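Local coordinates for protein HemO (Neisseria meningitidis, PDB 1J77) that probably cleaves heme oxidatively as a heme oxygenase and binds heme through an axial ligand to its iron, at residues Lys16-Ala21 and Glu172-Ala177; Met31-Phe36 and Glu190-Ala195; Phe183-Leu188 and Asp197-Glu202. One frame throughout, in Å; residues are numbered along the deposited sequence.

Contact 1 of 3, residues Lys16-Ala21 and Glu172-Ala177. With HEM (protoporphyrin IX containing Fe), chain B.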
loop_
_atom_site.group_PDB
_atom_site.type_symbol
_atom_site.label_atom_id
_atom_site.label_comp_id
_atom_site.label_asym_id
_atom_site.label_seq_id
_atom_site.Cartn_x
_atom_site.Cartn_y
_atom_site.Cartn_z
ATOM N N LYS A 16 -13.670 -0.715 -3.963
ATOM C CA LYS A 16 -13.570 -1.913 -3.094
ATOM C C LYS A 16 -14.128 -3.142 -3.784
ATOM O O LYS A 16 -13.486 -4.196 -3.824
ATOM C CB LYS A 16 -14.348 -1.713 -1.783
ATOM C CG LYS A 16 -14.203 -2.869 -0.778
ATOM C CD LYS A 16 -14.911 -2.538 0.526
ATOM C CE LYS A 16 -15.096 -3.758 1.416
ATOM N NZ LYS A 16 -13.812 -4.177 2.026
ATOM N N ALA A 17 -15.349 -3.059 -4.285
ATOM C CA ALA A 17 -15.993 -4.194 -4.979
ATOM C C ALA A 17 -15.162 -4.775 -6.105
ATOM O O ALA A 17 -14.975 -6.010 -6.172
ATOM C CB ALA A 17 -17.389 -3.779 -5.519
ATOM N N ASP A 18 -14.650 -3.912 -6.973
ATOM C CA ASP A 18 -13.947 -4.299 -8.171
ATOM C C ASP A 18 -12.523 -4.797 -7.856
ATOM O O ASP A 18 -11.905 -5.355 -8.738
ATOM C CB ASP A 18 -13.897 -3.161 -9.248
ATOM C CG ASP A 18 -15.253 -2.818 -9.834
ATOM O OD1 ASP A 18 -16.216 -3.563 -9.585
ATOM O OD2 ASP A 18 -15.408 -1.835 -10.598
ATOM N N THR A 19 -12.018 -4.548 -6.648
ATOM C CA THR A 19 -10.622 -4.936 -6.289
ATOM C C THR A 19 -10.459 -5.865 -5.098
ATOM O O THR A 19 -9.320 -6.168 -4.691
ATOM C CB THR A 19 -9.666 -3.712 -6.073
ATOM O OG1 THR A 19 -10.073 -2.911 -4.955
ATOM C CG2 THR A 19 -9.670 -2.773 -7.256
ATOM N N THR A 20 -11.561 -6.374 -4.540
ATOM C CA THR A 20 -11.461 -7.264 -3.404
ATOM C C THR A 20 -10.735 -8.640 -3.651
ATOM O O THR A 20 -9.908 -9.063 -2.836
ATOM C CB THR A 20 -12.795 -7.483 -2.724
ATOM O OG1 THR A 20 -13.222 -6.231 -2.192
ATOM C CG2 THR A 20 -12.629 -8.379 -1.548
ATOM N N ALA A 21 -11.009 -9.232 -4.803
ATOM C CA ALA A 21 -10.410 -10.496 -5.195
ATOM C C ALA A 21 -8.889 -10.252 -5.281
ATOM O O ALA A 21 -8.119 -11.016 -4.719
ATOM C CB ALA A 21 -10.943 -10.975 -6.553
ATOM N N GLU A 172 -11.279 4.566 -15.000
ATOM C CA GLU A 172 -9.842 4.707 -15.158
ATOM C C GLU A 172 -9.171 4.587 -13.806
ATOM O O GLU A 172 -8.151 3.898 -13.666
ATOM C CB GLU A 172 -9.522 6.050 -15.806
ATOM C CG GLU A 172 -10.200 6.187 -17.166
ATOM C CD GLU A 172 -9.968 7.505 -17.881
ATOM O OE1 GLU A 172 -9.368 8.448 -17.305
ATOM O OE2 GLU A 172 -10.419 7.586 -19.068
ATOM N N ALA A 173 -9.758 5.215 -12.806
ATOM C CA ALA A 173 -9.241 5.107 -11.428
ATOM C C ALA A 173 -9.255 3.657 -10.930
ATOM O O ALA A 173 -8.304 3.206 -10.298
ATOM C CB ALA A 173 -10.015 5.966 -10.492
ATOM N N ILE A 174 -10.357 2.948 -11.161
ATOM C CA ILE A 174 -10.410 1.540 -10.764
ATOM C C ILE A 174 -9.349 0.719 -11.500
ATOM O O ILE A 174 -8.668 -0.149 -10.902
ATOM C CB ILE A 174 -11.822 0.973 -11.050
ATOM C CG1 ILE A 174 -12.790 1.598 -10.098
ATOM C CG2 ILE A 174 -11.834 -0.517 -10.863
ATOM C CD1 ILE A 174 -14.197 1.484 -10.625
ATOM N N GLN A 175 -9.173 0.944 -12.785
ATOM C CA GLN A 175 -8.083 0.300 -13.499
ATOM C C GLN A 175 -6.721 0.636 -12.861
ATOM O O GLN A 175 -5.895 -0.252 -12.765
ATOM C CB GLN A 175 -8.084 0.630 -14.987
ATOM C CG GLN A 175 -6.994 -0.047 -15.778
ATOM C CD GLN A 175 -7.099 -1.573 -15.765
ATOM O OE1 GLN A 175 -8.204 -2.149 -15.594
ATOM N NE2 GLN A 175 -5.968 -2.225 -15.986
ATOM N N GLY A 176 -6.503 1.894 -12.471
ATOM C CA GLY A 176 -5.313 2.305 -11.739
ATOM C C GLY A 176 -5.114 1.439 -10.489
ATOM O O GLY A 176 -4.006 0.988 -10.249
ATOM N N ALA A 177 -6.142 1.284 -9.676
ATOM C CA ALA A 177 -6.093 0.459 -8.464
ATOM C C ALA A 177 -5.751 -1.008 -8.798
ATOM O O ALA A 177 -4.872 -1.598 -8.162
ATOM C CB ALA A 177 -7.429 0.558 -7.678
HETATM C CHA HEM B . -8.296 -3.178 3.566
HETATM C CHB HEM B . -5.920 -6.967 5.423
HETATM C CHC HEM B . -2.131 -5.999 2.506
HETATM C CHD HEM B . -4.731 -2.501 0.320
HETATM C C1A HEM B . -7.941 -4.224 4.383
HETATM C C2A HEM B . -8.692 -4.701 5.566
HETATM C C3A HEM B . -8.014 -5.740 6.050
HETATM C C4A HEM B . -6.841 -5.981 5.222
HETATM C CMA HEM B . -8.413 -6.576 7.292
HETATM C CAA HEM B . -9.980 -4.115 6.214
HETATM C CBA HEM B . -9.569 -3.175 7.348
HETATM C CGA HEM B . -10.758 -2.444 7.940
HETATM O O1A HEM B . -11.820 -2.374 7.255
HETATM O O2A HEM B . -10.630 -1.958 9.104
HETATM C C1B HEM B . -4.679 -7.045 4.809
HETATM C C2B HEM B . -3.652 -7.994 5.137
HETATM C C3B HEM B . -2.598 -7.758 4.305
HETATM C C4B HEM B . -2.938 -6.594 3.489
HETATM C CMB HEM B . -3.844 -9.051 6.255
HETATM C CAB HEM B . -1.237 -8.457 4.282
HETATM C CBB HEM B . -1.119 -9.755 4.543
HETATM C C1C HEM B . -2.493 -4.942 1.714
HETATM C C2C HEM B . -1.628 -4.256 0.755
HETATM C C3C HEM B . -2.373 -3.339 0.118
HETATM C C4C HEM B . -3.686 -3.307 0.700
HETATM C CMC HEM B . -0.178 -4.673 0.470
HETATM C CAC HEM B . -1.955 -2.382 -0.991
HETATM C CBC HEM B . -0.874 -2.647 -1.718
HETATM C C1D HEM B . -5.902 -2.405 1.003
HETATM C C2D HEM B . -6.934 -1.472 0.631
HETATM C C3D HEM B . -8.049 -1.682 1.606
HETATM C C4D HEM B . -7.567 -2.718 2.488
HETATM C CMD HEM B . -6.873 -0.492 -0.543
HETATM C CAD HEM B . -9.370 -0.922 1.727
HETATM C CBD HEM B . -10.555 -1.744 1.314
HETATM C CGD HEM B . -11.726 -0.790 1.393
HETATM O O1D HEM B . -11.975 -0.090 0.383
HETATM O O2D HEM B . -12.444 -0.783 2.442
HETATM N NA HEM B . -6.830 -5.019 4.228
HETATM N NB HEM B . -4.227 -6.237 3.776
HETATM N NC HEM B . -3.705 -4.319 1.649
HETATM N ND HEM B . -6.289 -3.160 2.119
HETATM FE FE HEM B . -5.324 -4.746 2.875
HETATM O O HOH W 1 -4.516 -3.453 4.092
#
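The contact joins the proximal helix of the heme oxygenase fold to helix 167-192, beside one heme propionate. The proximal helix, 11-32, also carries His23, the axial ligand of the heme iron. Across the interface Asp18 meets Ile174. The carboxylate oxygen Asp18 OD2 approaches Ile174 CD1 at 3.5 Å. The other branch is used as well: Ile174 CG2 lies 3.7 Å from Asp18 CB. The chi1 of Ile174, -69°, places CG2 beside the backbone carbonyl carbon and CG1 beside the backbone N, and both branches reach Asp18. The second touch is a methyl pair, Thr19 CG2 to Ala177 CB at 4.0 Å. No hydrogen bond joins the two segments; Arg178, just beyond residues 172-177, makes a weak one to Asp18 O.

In this all-helical fold the heme lies against the proximal helix, and Lys16 is the pocket residue of the contact. Its alkyl chain runs alongside the propionate, with Lys16 CD 3.6 Å from heme O2D. The bend at chi4, 73°, turns Lys16 NZ back toward the propionate, 3.7 Å from heme O2D, too long to count as a hydrogen bond. The amine can still probably act on the propionate through its charge. Tyr112, which hydrogen-bonds the heme through its OH, packs on Lys16, Thr19 and Ala177.

Within the proximal helix, Lys16 O accepts two donors from opposite faces of its carbonyl plane. The hydroxyl Thr20 OG1 donates to Lys16 O at 2.6 Å. Thr19 N donates to Lys16 O at 3.2 Å. The Thr19 hydroxyl turns to Leu15 O, while its methyl faces helix 167-192.

Contact 2 of 3, residues Met31-Phe36 and Glu190-Ala195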
loop_
_atom_site.group_PDB
_atom_site.type_symbol
_atom_site.label_atom_id
_atom_site.label_comp_id
_atom_site.label_asym_id
_atom_site.label_seq_id
_atom_site.Cartn_x
_atom_site.Cartn_y
_atom_site.Cartn_z
ATOM N N MET A 31 1.434 -13.231 3.026
ATOM C CA MET A 31 1.576 -14.208 4.105
ATOM C C MET A 31 2.285 -15.493 3.701
ATOM O O MET A 31 3.078 -16.007 4.478
ATOM C CB MET A 31 0.243 -14.473 4.725
ATOM C CG MET A 31 -0.420 -13.251 5.329
ATOM S SD MET A 31 0.619 -12.392 6.558
ATOM C CE MET A 31 0.754 -13.637 7.798
ATOM N N SER A 32 2.121 -15.926 2.454
ATOM C CA SER A 32 2.766 -17.173 2.039
ATOM C C SER A 32 4.285 -17.056 2.050
ATOM O O SER A 32 4.989 -18.082 2.204
ATOM C CB SER A 32 2.363 -17.601 0.638
ATOM O OG SER A 32 1.025 -17.874 0.548
ATOM N N VAL A 33 4.844 -15.856 1.839
ATOM C CA VAL A 33 6.310 -15.743 1.765
ATOM C C VAL A 33 6.934 -15.502 3.154
ATOM O O VAL A 33 8.131 -15.336 3.254
ATOM C CB VAL A 33 6.770 -14.638 0.749
ATOM C CG1 VAL A 33 6.407 -15.089 -0.671
ATOM C CG2 VAL A 33 6.223 -13.293 1.093
ATOM N N GLN A 34 6.102 -15.553 4.194
ATOM C CA GLN A 34 6.596 -15.563 5.563
ATOM C C GLN A 34 7.445 -14.325 5.913
ATOM O O GLN A 34 8.655 -14.422 6.196
ATOM C CB GLN A 34 7.369 -16.865 5.768
ATOM C CG GLN A 34 6.459 -18.118 5.964
ATOM C CD GLN A 34 5.980 -18.351 7.399
ATOM O OE1 GLN A 34 5.222 -19.317 7.686
ATOM N NE2 GLN A 34 6.479 -17.554 8.326
ATOM N N PRO A 35 6.799 -13.157 5.895
ATOM C CA PRO A 35 7.544 -11.916 6.198
ATOM C C PRO A 35 8.055 -11.830 7.623
ATOM O O PRO A 35 8.982 -11.048 7.837
ATOM C CB PRO A 35 6.526 -10.792 5.961
ATOM C CG PRO A 35 5.246 -11.461 5.561
ATOM C CD PRO A 35 5.366 -12.913 5.717
ATOM N N PHE A 36 7.498 -12.612 8.553
ATOM C CA PHE A 36 7.917 -12.521 9.955
ATOM C C PHE A 36 8.741 -13.733 10.411
ATOM O O PHE A 36 9.086 -13.816 11.594
ATOM C CB PHE A 36 6.685 -12.340 10.822
ATOM C CG PHE A 36 5.815 -11.207 10.397
ATOM C CD1 PHE A 36 4.649 -11.441 9.704
ATOM C CD2 PHE A 36 6.171 -9.895 10.682
ATOM C CE1 PHE A 36 3.833 -10.423 9.293
ATOM C CE2 PHE A 36 5.352 -8.862 10.268
ATOM C CZ PHE A 36 4.183 -9.116 9.569
ATOM N N GLU A 190 9.768 -10.374 -7.308
ATOM C CA GLU A 190 11.170 -10.144 -7.624
ATOM C C GLU A 190 11.958 -10.181 -6.343
ATOM O O GLU A 190 13.055 -10.812 -6.244
ATOM C CB GLU A 190 11.339 -8.786 -8.352
ATOM C CG GLU A 190 10.697 -8.780 -9.722
ATOM C CD GLU A 190 11.198 -7.650 -10.611
ATOM O OE1 GLU A 190 12.183 -6.980 -10.192
ATOM O OE2 GLU A 190 10.597 -7.448 -11.701
ATOM N N THR A 191 11.424 -9.568 -5.305
ATOM C CA THR A 191 12.085 -9.437 -4.048
ATOM C C THR A 191 12.271 -10.775 -3.285
ATOM O O THR A 191 13.293 -10.987 -2.716
ATOM C CB THR A 191 11.308 -8.459 -3.236
ATOM O OG1 THR A 191 11.226 -7.245 -3.993
ATOM C CG2 THR A 191 12.033 -8.045 -1.930
ATOM N N PHE A 192 11.241 -11.601 -3.268
ATOM C CA PHE A 192 11.252 -12.875 -2.553
ATOM C C PHE A 192 11.702 -14.019 -3.467
ATOM O O PHE A 192 11.645 -15.173 -3.060
ATOM C CB PHE A 192 9.883 -13.124 -1.916
ATOM C CG PHE A 192 9.651 -12.358 -0.642
ATOM C CD1 PHE A 192 9.083 -11.052 -0.656
ATOM C CD2 PHE A 192 9.996 -12.883 0.603
ATOM C CE1 PHE A 192 8.892 -10.380 0.472
ATOM C CE2 PHE A 192 9.728 -12.212 1.765
ATOM C CZ PHE A 192 9.197 -10.916 1.710
ATOM N N GLY A 193 12.179 -13.764 -4.679
ATOM C CA GLY A 193 12.709 -14.840 -5.501
ATOM C C GLY A 193 11.696 -15.818 -6.062
ATOM O O GLY A 193 11.972 -17.005 -6.229
ATOM N N LEU A 194 10.515 -15.304 -6.381
ATOM C CA LEU A 194 9.468 -16.069 -6.998
ATOM C C LEU A 194 9.391 -15.863 -8.477
ATOM O O LEU A 194 9.808 -14.762 -8.982
ATOM C CB LEU A 194 8.130 -15.676 -6.357
ATOM C CG LEU A 194 8.030 -15.662 -4.851
ATOM C CD1 LEU A 194 6.611 -15.351 -4.370
ATOM C CD2 LEU A 194 8.487 -17.037 -4.250
ATOM N N ALA A 195 8.779 -16.819 -9.186
ATOM C CA ALA A 195 8.522 -16.705 -10.622
ATOM C C ALA A 195 7.517 -15.587 -10.947
ATOM O O ALA A 195 6.747 -15.179 -10.101
ATOM C CB ALA A 195 7.958 -17.982 -11.143
#
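Met31 O accepts a hydrogen bond from Gln34 N at 3.1 Å, and this bond closes the turn that presents Val33 to Phe192. Val33 is the first residue to leave the helical course at the end of helix 11-32. Phe192 belongs to the last turn of helix 167-192, which is closed by a Schellman motif at Gly193. There Gly193 takes a positive phi, 71°, and the chain turns away toward Leu194.

The main touch is a CH-pi contact. Val33 CG2 stands 3.6 Å from the centroid of the Phe192 ring, only 7° off the ring normal. The methyl is thus over the middle of one face, at nearly even distance from all six ring carbons. Val33 CB lies over the same face nearer one side, 3.7 Å from Phe192 CD2. The chi1 of Val33, -68°, puts CG2 between the backbone N and carbonyl carbon, and CG1 beside the backbone N, anti to the carbonyl carbon. That second methyl serves another partner: Val33 CG1 meets Leu194 CD1 at 3.7 Å. One valine therefore fills the angle between an aromatic ring and a leucine, with a different branch for each.

Neighbouring elements extend the cluster. Leu188, one turn before Phe192, packs on both Val33 and Leu194, and Lys44 of helix 39-60 touches Phe192. The contact is at the surface, with the Val33 side chain about 9 Å from the heme, although Met31, in the same segment, touches the heme. It ties together the ends of the two helices, which also meet at residues 16-21 and 172-177. No hydrogen bond crosses between the segments, so their junction probably rests on dispersion and the shedding of water from apolar groups, without the directional demands of a polar bond.

Contact 3 of 3, residues Phe183-Leu188 and Asp197-Glu202. With HEM (protoporphyrin IX containing Fe), chain B.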
loop_
_atom_site.group_PDB
_atom_site.type_symbol
_atom_site.label_atom_id
_atom_site.label_comp_id
_atom_site.label_asym_id
_atom_site.label_seq_id
_atom_site.Cartn_x
_atom_site.Cartn_y
_atom_site.Cartn_z
ATOM N N PHE A 183 1.267 -4.321 -9.548
ATOM C CA PHE A 183 2.641 -3.895 -9.342
ATOM C C PHE A 183 3.180 -4.355 -7.974
ATOM O O PHE A 183 4.303 -4.829 -7.892
ATOM C CB PHE A 183 2.761 -2.377 -9.509
ATOM C CG PHE A 183 4.155 -1.827 -9.232
ATOM C CD1 PHE A 183 5.213 -2.148 -10.069
ATOM C CD2 PHE A 183 4.424 -1.093 -8.093
ATOM C CE1 PHE A 183 6.437 -1.671 -9.831
ATOM C CE2 PHE A 183 5.700 -0.604 -7.861
ATOM C CZ PHE A 183 6.692 -0.921 -8.739
ATOM N N TYR A 184 2.394 -4.226 -6.920
ATOM C CA TYR A 184 2.799 -4.739 -5.629
ATOM C C TYR A 184 3.244 -6.185 -5.700
ATOM O O TYR A 184 4.300 -6.520 -5.161
ATOM C CB TYR A 184 1.715 -4.576 -4.587
ATOM C CG TYR A 184 2.184 -4.775 -3.145
ATOM C CD1 TYR A 184 2.668 -3.751 -2.372
ATOM C CD2 TYR A 184 2.161 -6.014 -2.553
ATOM C CE1 TYR A 184 3.111 -3.942 -1.076
ATOM C CE2 TYR A 184 2.591 -6.208 -1.261
ATOM C CZ TYR A 184 3.021 -5.189 -0.513
ATOM O OH TYR A 184 3.483 -5.396 0.758
ATOM N N LYS A 185 2.489 -7.018 -6.399
ATOM C CA LYS A 185 2.886 -8.414 -6.503
ATOM C C LYS A 185 4.114 -8.607 -7.397
ATOM O O LYS A 185 4.911 -9.489 -7.125
ATOM C CB LYS A 185 1.739 -9.265 -7.014
ATOM C CG LYS A 185 0.544 -9.321 -6.053
ATOM C CD LYS A 185 -0.506 -10.415 -6.348
ATOM C CE LYS A 185 -1.350 -10.081 -7.515
ATOM N NZ LYS A 185 -2.315 -11.198 -7.854
ATOM N N VAL A 186 4.263 -7.841 -8.472
ATOM C CA VAL A 186 5.489 -7.928 -9.290
ATOM C C VAL A 186 6.705 -7.660 -8.391
ATOM O O VAL A 186 7.696 -8.442 -8.412
ATOM C CB VAL A 186 5.489 -6.906 -10.464
ATOM C CG1 VAL A 186 6.901 -6.746 -11.059
ATOM C CG2 VAL A 186 4.450 -7.276 -11.495
ATOM N N VAL A 187 6.667 -6.611 -7.592
ATOM C CA VAL A 187 7.756 -6.281 -6.694
ATOM C C VAL A 187 8.009 -7.390 -5.644
ATOM O O VAL A 187 9.163 -7.744 -5.363
ATOM C CB VAL A 187 7.559 -4.897 -6.030
ATOM C CG1 VAL A 187 8.661 -4.620 -5.062
ATOM C CG2 VAL A 187 7.453 -3.829 -7.106
ATOM N N LEU A 188 6.933 -7.902 -5.054
ATOM C CA LEU A 188 7.011 -8.940 -4.053
ATOM C C LEU A 188 7.727 -10.140 -4.654
ATOM O O LEU A 188 8.656 -10.677 -4.048
ATOM C CB LEU A 188 5.589 -9.270 -3.576
ATOM C CG LEU A 188 5.450 -10.334 -2.486
ATOM C CD1 LEU A 188 4.056 -10.270 -1.891
ATOM C CD2 LEU A 188 5.760 -11.768 -2.890
ATOM N N ASP A 197 4.170 -13.964 -12.084
ATOM C CA ASP A 197 2.842 -14.532 -11.881
ATOM C C ASP A 197 2.680 -15.641 -10.783
ATOM O O ASP A 197 1.639 -16.274 -10.670
ATOM C CB ASP A 197 2.338 -15.022 -13.217
ATOM C CG ASP A 197 2.421 -13.951 -14.269
ATOM O OD1 ASP A 197 2.027 -12.763 -13.991
ATOM O OD2 ASP A 197 2.815 -14.223 -15.418
ATOM N N ALA A 198 3.688 -15.831 -9.950
ATOM C CA ALA A 198 3.500 -16.721 -8.783
ATOM C C ALA A 198 2.428 -16.168 -7.860
ATOM O O ALA A 198 2.275 -14.938 -7.718
ATOM C CB ALA A 198 4.764 -16.820 -8.017
ATOM N N GLU A 199 1.659 -17.075 -7.298
ATOM C CA GLU A 199 0.596 -16.744 -6.379
ATOM C C GLU A 199 0.641 -17.633 -5.151
ATOM O O GLU A 199 1.346 -18.654 -5.107
ATOM C CB GLU A 199 -0.788 -16.926 -7.059
ATOM C CG GLU A 199 -0.970 -16.009 -8.261
ATOM C CD GLU A 199 -1.299 -14.534 -7.969
ATOM O OE1 GLU A 199 -1.213 -13.690 -8.904
ATOM O OE2 GLU A 199 -1.678 -14.201 -6.857
ATOM N N ALA A 200 -0.116 -17.270 -4.133
ATOM C CA ALA A 200 -0.301 -18.108 -2.985
ATOM C C ALA A 200 -0.957 -19.425 -3.389
ATOM O O ALA A 200 -1.565 -19.570 -4.464
ATOM C CB ALA A 200 -1.202 -17.364 -1.940
ATOM N N PRO A 201 -0.763 -20.456 -2.582
ATOM C CA PRO A 201 -1.422 -21.733 -2.883
ATOM C C PRO A 201 -2.908 -21.544 -3.163
ATOM O O PRO A 201 -3.620 -20.912 -2.402
ATOM C CB PRO A 201 -1.212 -22.528 -1.623
ATOM C CG PRO A 201 0.076 -21.950 -1.005
ATOM C CD PRO A 201 -0.019 -20.485 -1.305
ATOM N N GLU A 202 -3.376 -22.202 -4.215
ATOM C CA GLU A 202 -4.752 -22.037 -4.613
ATOM C C GLU A 202 -5.717 -22.487 -3.568
ATOM O O GLU A 202 -5.592 -23.597 -3.022
ATOM C CB GLU A 202 -5.090 -22.741 -5.906
ATOM C CG GLU A 202 -6.537 -22.372 -6.264
ATOM C CD GLU A 202 -6.987 -22.863 -7.617
ATOM O OE1 GLU A 202 -8.051 -22.369 -8.108
ATOM O OE2 GLU A 202 -6.264 -23.714 -8.167
HETATM C CHA HEM B . -8.296 -3.178 3.566
HETATM C CHB HEM B . -5.920 -6.967 5.423
HETATM C CHC HEM B . -2.131 -5.999 2.506
HETATM C CHD HEM B . -4.731 -2.501 0.320
HETATM C C1A HEM B . -7.941 -4.224 4.383
HETATM C C2A HEM B . -8.692 -4.701 5.566
HETATM C C3A HEM B . -8.014 -5.740 6.050
HETATM C C4A HEM B . -6.841 -5.981 5.222
HETATM C CMA HEM B . -8.413 -6.576 7.292
HETATM C CAA HEM B . -9.980 -4.115 6.214
HETATM C CBA HEM B . -9.569 -3.175 7.348
HETATM C CGA HEM B . -10.758 -2.444 7.940
HETATM O O1A HEM B . -11.820 -2.374 7.255
HETATM O O2A HEM B . -10.630 -1.958 9.104
HETATM C C1B HEM B . -4.679 -7.045 4.809
HETATM C C2B HEM B . -3.652 -7.994 5.137
HETATM C C3B HEM B . -2.598 -7.758 4.305
HETATM C C4B HEM B . -2.938 -6.594 3.489
HETATM C CMB HEM B . -3.844 -9.051 6.255
HETATM C CAB HEM B . -1.237 -8.457 4.282
HETATM C CBB HEM B . -1.119 -9.755 4.543
HETATM C C1C HEM B . -2.493 -4.942 1.714
HETATM C C2C HEM B . -1.628 -4.256 0.755
HETATM C C3C HEM B . -2.373 -3.339 0.118
HETATM C C4C HEM B . -3.686 -3.307 0.700
HETATM C CMC HEM B . -0.178 -4.673 0.470
HETATM C CAC HEM B . -1.955 -2.382 -0.991
HETATM C CBC HEM B . -0.874 -2.647 -1.718
HETATM C C1D HEM B . -5.902 -2.405 1.003
HETATM C C2D HEM B . -6.934 -1.472 0.631
HETATM C C3D HEM B . -8.049 -1.682 1.606
HETATM C C4D HEM B . -7.567 -2.718 2.488
HETATM C CMD HEM B . -6.873 -0.492 -0.543
HETATM C CAD HEM B . -9.370 -0.922 1.727
HETATM C CBD HEM B . -10.555 -1.744 1.314
HETATM C CGD HEM B . -11.726 -0.790 1.393
HETATM O O1D HEM B . -11.975 -0.090 0.383
HETATM O O2D HEM B . -12.444 -0.783 2.442
HETATM N NA HEM B . -6.830 -5.019 4.228
HETATM N NB HEM B . -4.227 -6.237 3.776
HETATM N NC HEM B . -3.705 -4.319 1.649
HETATM N ND HEM B . -6.289 -3.160 2.119
HETATM FE FE HEM B . -5.324 -4.746 2.875
HETATM O O HOH W 1 -4.516 -3.453 4.092
#
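Residues 183-188 form regular helix, while 197-202 is part of the loop after that helix, with a positive phi of 60° at Asp197 and extended backbone from Ala198 to Glu202. Lys185 and Glu199 join them by a salt bridge. The bridge fastens the C-terminal tail of the heme oxygenase fold back onto helix 167-192.

Lys185 NZ donates to Glu199 OE1 at 2.9 Å. The oxygen uses its syn lone pair, the one on the side of OE2. The same ammonium, Lys185 NZ, also reaches Glu199 OE2 at 3.2 Å, a weak bond, so the carboxylate grips it with both oxygens, unequally. The two side chains cross at about a right angle. Both are bent: Lys185 at chi3, -74°, and Glu199 at chi2, -78°. These bends bring the charged ends together.

Each charge has further partners. Lys185 NZ is hydrogen-bonded to Ser25 OG on the proximal helix. Glu199 OE1 makes a second salt bridge with Arg189, whose NE also binds Ala198 O. The two cationic groups would be expected to favour the ionised carboxylate. Lys185 itself is buried, and its ammonium is satisfied by the carboxylate and the serine.

Tyr184, just before Lys185, belongs to the heme pocket. Its ring packs edge-to-face with Phe52. One face of the Tyr184 ring receives the heme methyl CMC, offset toward the rim at the hydroxyl end. The nearest ring atom, Tyr184 CZ, is 3.4 Å from heme CMC, and Tyr184 CD1 lies 3.8 Å from the heme vinyl carbon CBC.

Overall arrangement
All three contacts use helix 167-192, and contacts 1 and 2 also share the proximal helix 11-32, meeting it at two levels with centres 24 Å apart. Contact 3 adds the C-terminal tail. It adjoins contact 2, with centres 8 Å apart: Ser32 OG packs 3.4 Å from Pro201 CD, and Leu188 CD2 lies 4.0 Å from Val33 CG1. Contacts 1 and 3 do not touch, their centres being about 17 Å apart, but both reach the same heme. Contact 1 meets a propionate and contact 3 a ring methyl and vinyl. The heme iron carries a water ligand, its oxygen 1.9 Å from heme FE, besides His23.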